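PDB 5E09: cellulase, which probably hydrolyses internal beta-1,4-glucosidic bonds of cellulose, pairing a family 5 glycosidase barrel with carbohydrate-binding modules. Local coordinates for residues P61-N66 with S106-Y111; H329-A334 with S340-S345. One frame throughout, in Å; residues are numbered along the deposited sequence.

Interaction 1: residues P61-N66 with S106-Y111; sequences PVTWEN and SWLWIY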
ATOM      1  N   PRO A  61      14.736  -3.981   4.114  1.00 27.84           N
ATOM      2  CA  PRO A  61      14.708  -5.235   3.361  1.00 38.81           C
ATOM      3  C   PRO A  61      15.988  -5.397   2.555  1.00 34.47           C
ATOM      4  O   PRO A  61      16.429  -4.456   1.893  1.00 41.32           O
ATOM      5  CB  PRO A  61      13.491  -5.083   2.438  1.00 30.33           C
ATOM      6  CG  PRO A  61      13.200  -3.629   2.400  1.00 37.68           C
ATOM      7  CD  PRO A  61      13.653  -3.068   3.717  1.00 37.22           C
ATOM      8  N   VAL A  62      16.593  -6.572   2.627  1.00 40.89           N
ATOM      9  CA  VAL A  62      17.783  -6.850   1.838  1.00 33.85           C
ATOM     10  C   VAL A  62      17.657  -8.172   1.096  1.00 34.12           C
ATOM     11  O   VAL A  62      17.343  -9.199   1.694  1.00 42.42           O
ATOM     12  CB  VAL A  62      19.047  -6.889   2.709  1.00 37.68           C
ATOM     13  CG1 VAL A  62      20.274  -7.072   1.831  1.00 34.98           C
ATOM     14  CG2 VAL A  62      19.169  -5.614   3.536  1.00 37.51           C
ATOM     15  N   THR A  63      17.883  -8.135  -0.211  1.00 39.86           N
ATOM     16  CA  THR A  63      18.012  -9.351  -1.001  1.00 35.54           C
ATOM     17  C   THR A  63      19.497  -9.654  -1.156  1.00 45.91           C
ATOM     18  O   THR A  63      20.265  -8.797  -1.604  1.00 46.53           O
ATOM     19  CB  THR A  63      17.343  -9.215  -2.378  1.00 39.94           C
ATOM     20  OG1 THR A  63      15.939  -8.991  -2.201  1.00 41.40           O
ATOM     21  CG2 THR A  63      17.546 -10.478  -3.200  1.00 30.08           C
ATOM     22  N   TRP A  64      19.898 -10.864  -0.777  1.00 44.84           N
ATOM     23  CA  TRP A  64      21.316 -11.198  -0.638  1.00 38.26           C
ATOM     24  C   TRP A  64      21.895 -12.035  -1.774  1.00 43.39           C
ATOM     25  O   TRP A  64      23.106 -12.021  -1.979  1.00 38.73           O
ATOM     26  CB  TRP A  64      21.549 -11.948   0.676  1.00 35.61           C
ATOM     27  CG  TRP A  64      21.159 -11.174   1.888  1.00 36.59           C
ATOM     28  CD1 TRP A  64      19.975 -11.243   2.555  1.00 38.99           C
ATOM     29  CD2 TRP A  64      21.958 -10.208   2.581  1.00 37.44           C
ATOM     30  NE1 TRP A  64      19.984 -10.380   3.622  1.00 39.97           N
ATOM     31  CE2 TRP A  64      21.188  -9.738   3.660  1.00 38.34           C
ATOM     32  CE3 TRP A  64      23.244  -9.701   2.389  1.00 41.05           C
ATOM     33  CZ2 TRP A  64      21.668  -8.772   4.545  1.00 51.67           C
ATOM     34  CZ3 TRP A  64      23.718  -8.750   3.268  1.00 36.63           C
ATOM     35  CH2 TRP A  64      22.932  -8.291   4.332  1.00 43.38           C
ATOM     36  N   GLU A  65      21.040 -12.760  -2.496  1.00 38.02           N
ATOM     37  CA  GLU A  65      21.488 -13.788  -3.442  1.00 47.17           C
ATOM     38  C   GLU A  65      22.579 -13.346  -4.416  1.00 49.23           C
ATOM     39  O   GLU A  65      23.546 -14.073  -4.645  1.00 67.31           O
ATOM     40  CB  GLU A  65      20.309 -14.313  -4.259  1.00 51.67           C
ATOM     41  CG  GLU A  65      20.725 -15.375  -5.269  1.00 52.51           C
ATOM     42  CD  GLU A  65      19.904 -15.331  -6.536  1.00 67.47           C
ATOM     43  OE1 GLU A  65      18.709 -15.689  -6.485  1.00 77.81           O
ATOM     44  OE2 GLU A  65      20.449 -14.931  -7.586  1.00 92.24           O
ATOM     45  N   ASN A  66      22.421 -12.158  -4.989  1.00 48.57           N
ATOM     46  CA  ASN A  66      23.370 -11.656  -5.977  1.00 59.45           C
ATOM     47  C   ASN A  66      24.622 -11.031  -5.356  1.00 50.10           C
ATOM     48  O   ASN A  66      25.449 -10.449  -6.055  1.00 61.08           O
ATOM     49  CB  ASN A  66      22.677 -10.647  -6.895  1.00 44.99           C
ATOM     50  CG  ASN A  66      21.716 -11.310  -7.861  1.00 51.18           C
ATOM     51  OD1 ASN A  66      21.954 -12.426  -8.317  1.00 57.80           O
ATOM     52  ND2 ASN A  66      20.620 -10.627  -8.173  1.00 65.34           N
ATOM     53  N   SER A 106      13.564 -15.258  -0.540  1.00 37.52           N
ATOM     54  CA  SER A 106      12.448 -16.158  -0.288  1.00 40.64           C
ATOM     55  C   SER A 106      11.945 -16.873  -1.545  1.00 40.48           C
ATOM     56  O   SER A 106      11.763 -18.085  -1.528  1.00 39.56           O
ATOM     57  CB  SER A 106      11.298 -15.388   0.352  1.00 32.00           C
ATOM     58  OG  SER A 106      10.838 -14.364  -0.515  1.00 41.81           O
ATOM     59  N   TRP A 107      11.709 -16.131  -2.625  1.00 40.86           N
ATOM     60  CA  TRP A 107      11.172 -16.746  -3.841  1.00 46.46           C
ATOM     61  C   TRP A 107      12.273 -17.000  -4.870  1.00 42.15           C
ATOM     62  O   TRP A 107      12.063 -17.719  -5.846  1.00 52.55           O
ATOM     63  CB  TRP A 107      10.053 -15.885  -4.450  1.00 35.99           C
ATOM     64  CG  TRP A 107      10.486 -14.518  -4.907  1.00 48.48           C
ATOM     65  CD1 TRP A 107      10.491 -13.372  -4.166  1.00 47.97           C
ATOM     66  CD2 TRP A 107      10.970 -14.154  -6.211  1.00 40.00           C
ATOM     67  NE1 TRP A 107      10.954 -12.321  -4.921  1.00 46.84           N
ATOM     68  CE2 TRP A 107      11.254 -12.772  -6.177  1.00 51.00           C
ATOM     69  CE3 TRP A 107      11.191 -14.861  -7.396  1.00 45.56           C
ATOM     70  CZ2 TRP A 107      11.748 -12.082  -7.291  1.00 36.61           C
ATOM     71  CZ3 TRP A 107      11.679 -14.173  -8.501  1.00 51.24           C
ATOM     72  CH2 TRP A 107      11.951 -12.795  -8.438  1.00 49.68           C
ATOM     73  N   LEU A 108      13.423 -16.365  -4.642  1.00 45.58           N
ATOM     74  CA  LEU A 108      14.631 -16.525  -5.457  1.00 44.84           C
ATOM     75  C   LEU A 108      15.338 -17.888  -5.315  1.00 58.68           C
ATOM     76  O   LEU A 108      15.777 -18.475  -6.304  1.00 53.86           O
ATOM     77  CB  LEU A 108      15.620 -15.393  -5.166  1.00 40.77           C
ATOM     78  CG  LEU A 108      15.126 -13.971  -5.442  1.00 54.34           C
ATOM     79  CD1 LEU A 108      16.176 -12.948  -5.035  1.00 36.39           C
ATOM     80  CD2 LEU A 108      14.752 -13.807  -6.907  1.00 44.41           C
ATOM     81  N   TRP A 109      15.550 -18.300  -4.054  1.00 41.99           N
ATOM     82  CA  TRP A 109      16.222 -19.571  -3.720  1.00 42.18           C
ATOM     83  C   TRP A 109      15.853 -20.301  -2.395  1.00 48.51           C
ATOM     84  O   TRP A 109      16.413 -21.360  -2.108  1.00 45.42           O
ATOM     85  CB  TRP A 109      17.744 -19.390  -3.793  1.00 37.50           C
ATOM     86  CG  TRP A 109      18.272 -18.365  -2.837  1.00 40.71           C
ATOM     87  CD1 TRP A 109      18.431 -17.031  -3.073  1.00 44.64           C
ATOM     88  CD2 TRP A 109      18.712 -18.591  -1.493  1.00 40.68           C
ATOM     89  NE1 TRP A 109      18.942 -16.411  -1.958  1.00 37.08           N
ATOM     90  CE2 TRP A 109      19.124 -17.347  -0.974  1.00 42.55           C
ATOM     91  CE3 TRP A 109      18.796 -19.723  -0.677  1.00 41.42           C
ATOM     92  CZ2 TRP A 109      19.613 -17.204   0.322  1.00 38.86           C
ATOM     93  CZ3 TRP A 109      19.283 -19.579   0.610  1.00 48.81           C
ATOM     94  CH2 TRP A 109      19.685 -18.329   1.097  1.00 40.97           C
ATOM     95  N   ILE A 110      14.929 -19.754  -1.605  1.00 50.21           N
ATOM     96  CA  ILE A 110      14.489 -20.357  -0.345  1.00 42.22           C
ATOM     97  C   ILE A 110      13.282 -21.240  -0.661  1.00 39.97           C
ATOM     98  O   ILE A 110      13.088 -22.316  -0.097  1.00 42.96           O
ATOM     99  CB  ILE A 110      14.090 -19.290   0.689  1.00 45.12           C
ATOM    100  CG1 ILE A 110      15.261 -18.341   0.954  1.00 41.03           C
ATOM    101  CG2 ILE A 110      13.630 -19.948   1.981  1.00 32.33           C
ATOM    102  CD1 ILE A 110      14.952 -17.258   1.963  1.00 41.59           C
ATOM    103  N   TYR A 111      12.487 -20.729  -1.595  1.00 47.18           N
ATOM    104  CA  TYR A 111      11.271 -21.331  -2.140  1.00 42.61           C
ATOM    105  C   TYR A 111      11.406 -22.813  -2.520  1.00 56.77           C
ATOM    106  O   TYR A 111      10.426 -23.558  -2.515  1.00 46.38           O
ATOM    107  CB  TYR A 111      10.868 -20.491  -3.357  1.00 53.15           C
ATOM    108  CG  TYR A 111       9.720 -20.971  -4.207  1.00 64.60           C
ATOM    109  CD1 TYR A 111       8.410 -20.598  -3.913  1.00 68.88           C
ATOM    110  CD2 TYR A 111       9.947 -21.721  -5.354  1.00 65.03           C
ATOM    111  CE1 TYR A 111       7.351 -21.005  -4.709  1.00 65.10           C
ATOM    112  CE2 TYR A 111       8.894 -22.131  -6.156  1.00 79.25           C
ATOM    113  CZ  TYR A 111       7.599 -21.769  -5.828  1.00 72.09           C
ATOM    114  OH  TYR A 111       6.548 -22.172  -6.616  1.00 84.75           O
TER
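Nonpolar touching carries most of this contact, and one part of it is methyl against methyl: Thr63 CG2 meets Leu108 CD1 at 3.4 Å, the two side chains crossing at about a right angle. Thr63 sets this methyl anti to its backbone N, which leaves OG1 for hydrogen bonds with Asp28 O and His104 N. Threonine suits the place by offering a methyl to leucine on one branch and a hydroxyl to backbone groups on the other; Leu108 suits it because its branched end reaches that methyl.

Glu65 works mainly through its methylenes, which lie along the indole. Its CB is 3.4 Å from Trp109 NE1, approaching obliquely, and CG follows at 3.6 Å from Trp109 CD1. The chain then bends at chi2 and brings OE1 to 3.4 Å from Leu108 CB, the carboxylate 61° from the indole plane. Shortening this glutamate to alanine would keep CB but would probably leave Trp109 CD1 and Leu108 CB less well covered.

The indole N-H of Trp109 and the backbone N of Trp64 are both taken up by Asp105. The chemistry implies that van der Waals packing joins this loop to helix 105-110, while Asp105 and the bonds of Thr63 OG1 add direction.

Interaction 2: residues H329-A334 with S340-S345; sequences HNMLKA and SATAES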
ATOM      1  N   HIS A 329       0.345  11.806   3.504  1.00 35.59           N
ATOM      2  CA  HIS A 329       1.169  11.677   4.695  1.00 47.41           C
ATOM      3  C   HIS A 329       0.592  12.423   5.891  1.00 49.45           C
ATOM      4  O   HIS A 329       0.763  11.990   7.029  1.00 47.06           O
ATOM      5  CB  HIS A 329       2.590  12.167   4.459  1.00 49.02           C
ATOM      6  CG  HIS A 329       3.460  12.013   5.667  1.00 61.81           C
ATOM      7  ND1 HIS A 329       3.795  13.071   6.482  1.00 68.41           N
ATOM      8  CD2 HIS A 329       4.007  10.909   6.230  1.00 58.53           C
ATOM      9  CE1 HIS A 329       4.544  12.631   7.482  1.00 73.31           C
ATOM     10  NE2 HIS A 329       4.685  11.325   7.350  1.00 69.77           N
ATOM     11  N   ASN A 330      -0.071  13.548   5.643  1.00 38.38           N
ATOM     12  CA  ASN A 330      -0.745  14.250   6.725  1.00 46.27           C
ATOM     13  C   ASN A 330      -1.818  13.361   7.332  1.00 39.66           C
ATOM     14  O   ASN A 330      -2.006  13.350   8.548  1.00 45.56           O
ATOM     15  CB  ASN A 330      -1.359  15.569   6.243  1.00 37.96           C
ATOM     16  CG  ASN A 330      -0.320  16.663   6.053  1.00 48.76           C
ATOM     17  OD1 ASN A 330       0.875  16.454   6.274  1.00 51.32           O
ATOM     18  ND2 ASN A 330      -0.774  17.835   5.632  1.00 45.56           N
HETATM   19  N   MSE A 331      -2.520  12.608   6.487  1.00 41.49           N
HETATM   20  CA  MSE A 331      -3.542  11.696   6.995  1.00 37.04           C
HETATM   21  C   MSE A 331      -2.917  10.575   7.834  1.00 41.59           C
HETATM   22  O   MSE A 331      -3.456  10.206   8.886  1.00 33.63           O
HETATM   23  CB  MSE A 331      -4.371  11.108   5.849  1.00 39.86           C
HETATM   24  CG  MSE A 331      -5.474  10.165   6.321  1.00 58.35           C
HETATM   25 SE   MSE A 331      -6.666  10.980   7.656  0.73 50.72          SE
HETATM   26  CE  MSE A 331      -8.174  11.398   6.491  1.00 47.69           C
ATOM     27  N   LEU A 332      -1.784  10.040   7.380  1.00 42.52           N
ATOM     28  CA  LEU A 332      -1.072   9.030   8.172  1.00 44.64           C
ATOM     29  C   LEU A 332      -0.647   9.588   9.536  1.00 45.40           C
ATOM     30  O   LEU A 332      -0.909   8.988  10.588  1.00 40.19           O
ATOM     31  CB  LEU A 332       0.163   8.518   7.423  1.00 38.68           C
ATOM     32  CG  LEU A 332       0.001   7.892   6.038  1.00 44.95           C
ATOM     33  CD1 LEU A 332       1.361   7.446   5.522  1.00 40.03           C
ATOM     34  CD2 LEU A 332      -0.994   6.725   6.046  1.00 32.47           C
ATOM     35  N   LYS A 333       0.015  10.741   9.493  1.00 45.13           N
ATOM     36  CA  LYS A 333       0.537  11.422  10.673  1.00 42.24           C
ATOM     37  C   LYS A 333      -0.568  11.688  11.680  1.00 43.79           C
ATOM     38  O   LYS A 333      -0.415  11.418  12.874  1.00 46.93           O
ATOM     39  CB  LYS A 333       1.208  12.733  10.261  1.00 47.21           C
ATOM     40  CG  LYS A 333       2.134  13.338  11.300  1.00 53.15           C
ATOM     41  CD  LYS A 333       2.909  14.503  10.693  1.00 63.41           C
ATOM     42  CE  LYS A 333       4.109  14.889  11.540  1.00 84.51           C
ATOM     43  NZ  LYS A 333       5.101  15.684  10.757  1.00 80.56           N
ATOM     44  N   ALA A 334      -1.687  12.209  11.187  1.00 37.54           N
ATOM     45  CA  ALA A 334      -2.856  12.442  12.027  1.00 40.25           C
ATOM     46  C   ALA A 334      -3.353  11.134  12.635  1.00 42.09           C
ATOM     47  O   ALA A 334      -3.698  11.075  13.819  1.00 47.11           O
ATOM     48  CB  ALA A 334      -3.967  13.111  11.223  1.00 32.98           C
ATOM     49  N   SER A 340      -9.452  10.971  12.271  1.00 42.61           N
ATOM     50  CA  SER A 340      -9.788  12.173  11.513  1.00 42.04           C
ATOM     51  C   SER A 340     -11.191  12.050  10.951  1.00 44.88           C
ATOM     52  O   SER A 340     -11.631  10.953  10.601  1.00 50.09           O
ATOM     53  CB  SER A 340      -8.799  12.409  10.367  1.00 35.35           C
ATOM     54  OG  SER A 340      -7.502  12.673  10.857  1.00 39.68           O
ATOM     55  N   ALA A 341     -11.893  13.173  10.864  1.00 52.02           N
ATOM     56  CA  ALA A 341     -13.168  13.191  10.173  1.00 45.31           C
ATOM     57  C   ALA A 341     -12.913  13.029   8.681  1.00 52.61           C
ATOM     58  O   ALA A 341     -11.867  13.437   8.163  1.00 38.25           O
ATOM     59  CB  ALA A 341     -13.926  14.477  10.456  1.00 42.09           C
ATOM     60  N   THR A 342     -13.860  12.405   7.995  1.00 33.39           N
ATOM     61  CA  THR A 342     -13.777  12.271   6.554  1.00 43.97           C
ATOM     62  C   THR A 342     -15.124  12.691   5.988  1.00 39.30           C
ATOM     63  O   THR A 342     -15.970  13.205   6.719  1.00 39.99           O
ATOM     64  CB  THR A 342     -13.419  10.827   6.123  1.00 36.11           C
ATOM     65  OG1 THR A 342     -14.449   9.925   6.545  1.00 45.38           O
ATOM     66  CG2 THR A 342     -12.100  10.385   6.744  1.00 33.19           C
ATOM     67  N   ALA A 343     -15.318  12.487   4.692  1.00 37.36           N
ATOM     68  CA  ALA A 343     -16.611  12.725   4.068  1.00 36.87           C
ATOM     69  C   ALA A 343     -16.860  11.661   3.002  1.00 43.67           C
ATOM     70  O   ALA A 343     -15.949  10.916   2.645  1.00 38.86           O
ATOM     71  CB  ALA A 343     -16.673  14.120   3.470  1.00 37.15           C
ATOM     72  N   GLU A 344     -18.088  11.596   2.494  1.00 45.14           N
ATOM     73  CA  GLU A 344     -18.468  10.590   1.506  1.00 41.04           C
ATOM     74  C   GLU A 344     -17.626  10.692   0.234  1.00 46.51           C
ATOM     75  O   GLU A 344     -17.523   9.734  -0.529  1.00 45.60           O
ATOM     76  CB  GLU A 344     -19.951  10.718   1.158  1.00 51.82           C
ATOM     77  CG  GLU A 344     -20.332  12.077   0.597  1.00 62.70           C
ATOM     78  CD  GLU A 344     -21.816  12.195   0.297  1.00 71.18           C
ATOM     79  OE1 GLU A 344     -22.482  11.145   0.157  1.00 70.81           O
ATOM     80  OE2 GLU A 344     -22.314  13.340   0.202  1.00 61.08           O
ATOM     81  N   SER A 345     -17.019  11.854   0.025  1.00 42.42           N
ATOM     82  CA  SER A 345     -16.201  12.112  -1.147  1.00 33.83           C
ATOM     83  C   SER A 345     -15.275  13.297  -0.875  1.00 48.63           C
ATOM     84  O   SER A 345     -15.580  14.144  -0.030  1.00 37.79           O
ATOM     85  CB  SER A 345     -17.089  12.387  -2.362  1.00 33.21           C
ATOM     86  OG  SER A 345     -16.347  12.974  -3.416  1.00 49.69           O
TER
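The selenium of Met331, a selenomethionine in this crystal, rests against Ser340, 3.7 Å from its OG. The side chain leaves the helix with CG anti to the backbone N (chi1 -179°), then bends at chi2 (54°) and again at chi3 (102°), and this hooked shape carries selenium and methyl across to the other segment. There CE comes 4.1 Å from Thr342 CG2, the two side chains crossing at about a right angle. The methionine it stands in for is long and unbranched, suited to follow the outline of two neighbours.

Ser340 holds OG beside its own backbone N (chi1 -65°), where the oxygen also lies 3.6 Å from Ala334 CB. The small methyl of Ala334 lets the serine come close to the helix, and the buried hydroxyl is satisfied by a hydrogen bond with the backbone N of Ala423. Thr342 turns CG2, not OG1, to Met331, so this side of the contact stays nonpolar.

The contact sits where helix 326-337 meets the edge strand 342-343, which pairs with strand 359-364 in the X2-type carbohydrate-binding module. Leu290 and Glu294 of helix 286-302 and Trp425 of strand 425-432 also pack against Met331.

How the interactions relate
From the N terminus, the chain lays down barrel strand 20-23 and then its neighbour 57-60, which it leaves through residues 61-66. After helix 78-93 and barrel strand 97-100 it reaches 106-111, where interaction 1 closes a loop with 39 residues between its segments, joining two successive strand exits of the barrel. The remaining barrel strands follow before interaction 2 opens; it has five residues between its segments, three of them the last of helix 326-337, before the chain turns toward strand 342-343. The two neither nest nor cross. Their centres lie 37 Å apart, on opposite sides of the chain's centre: interaction 1 is internal to the catalytic barrel, whereas interaction 2 ties a helix following the last barrel strand to the X2 module.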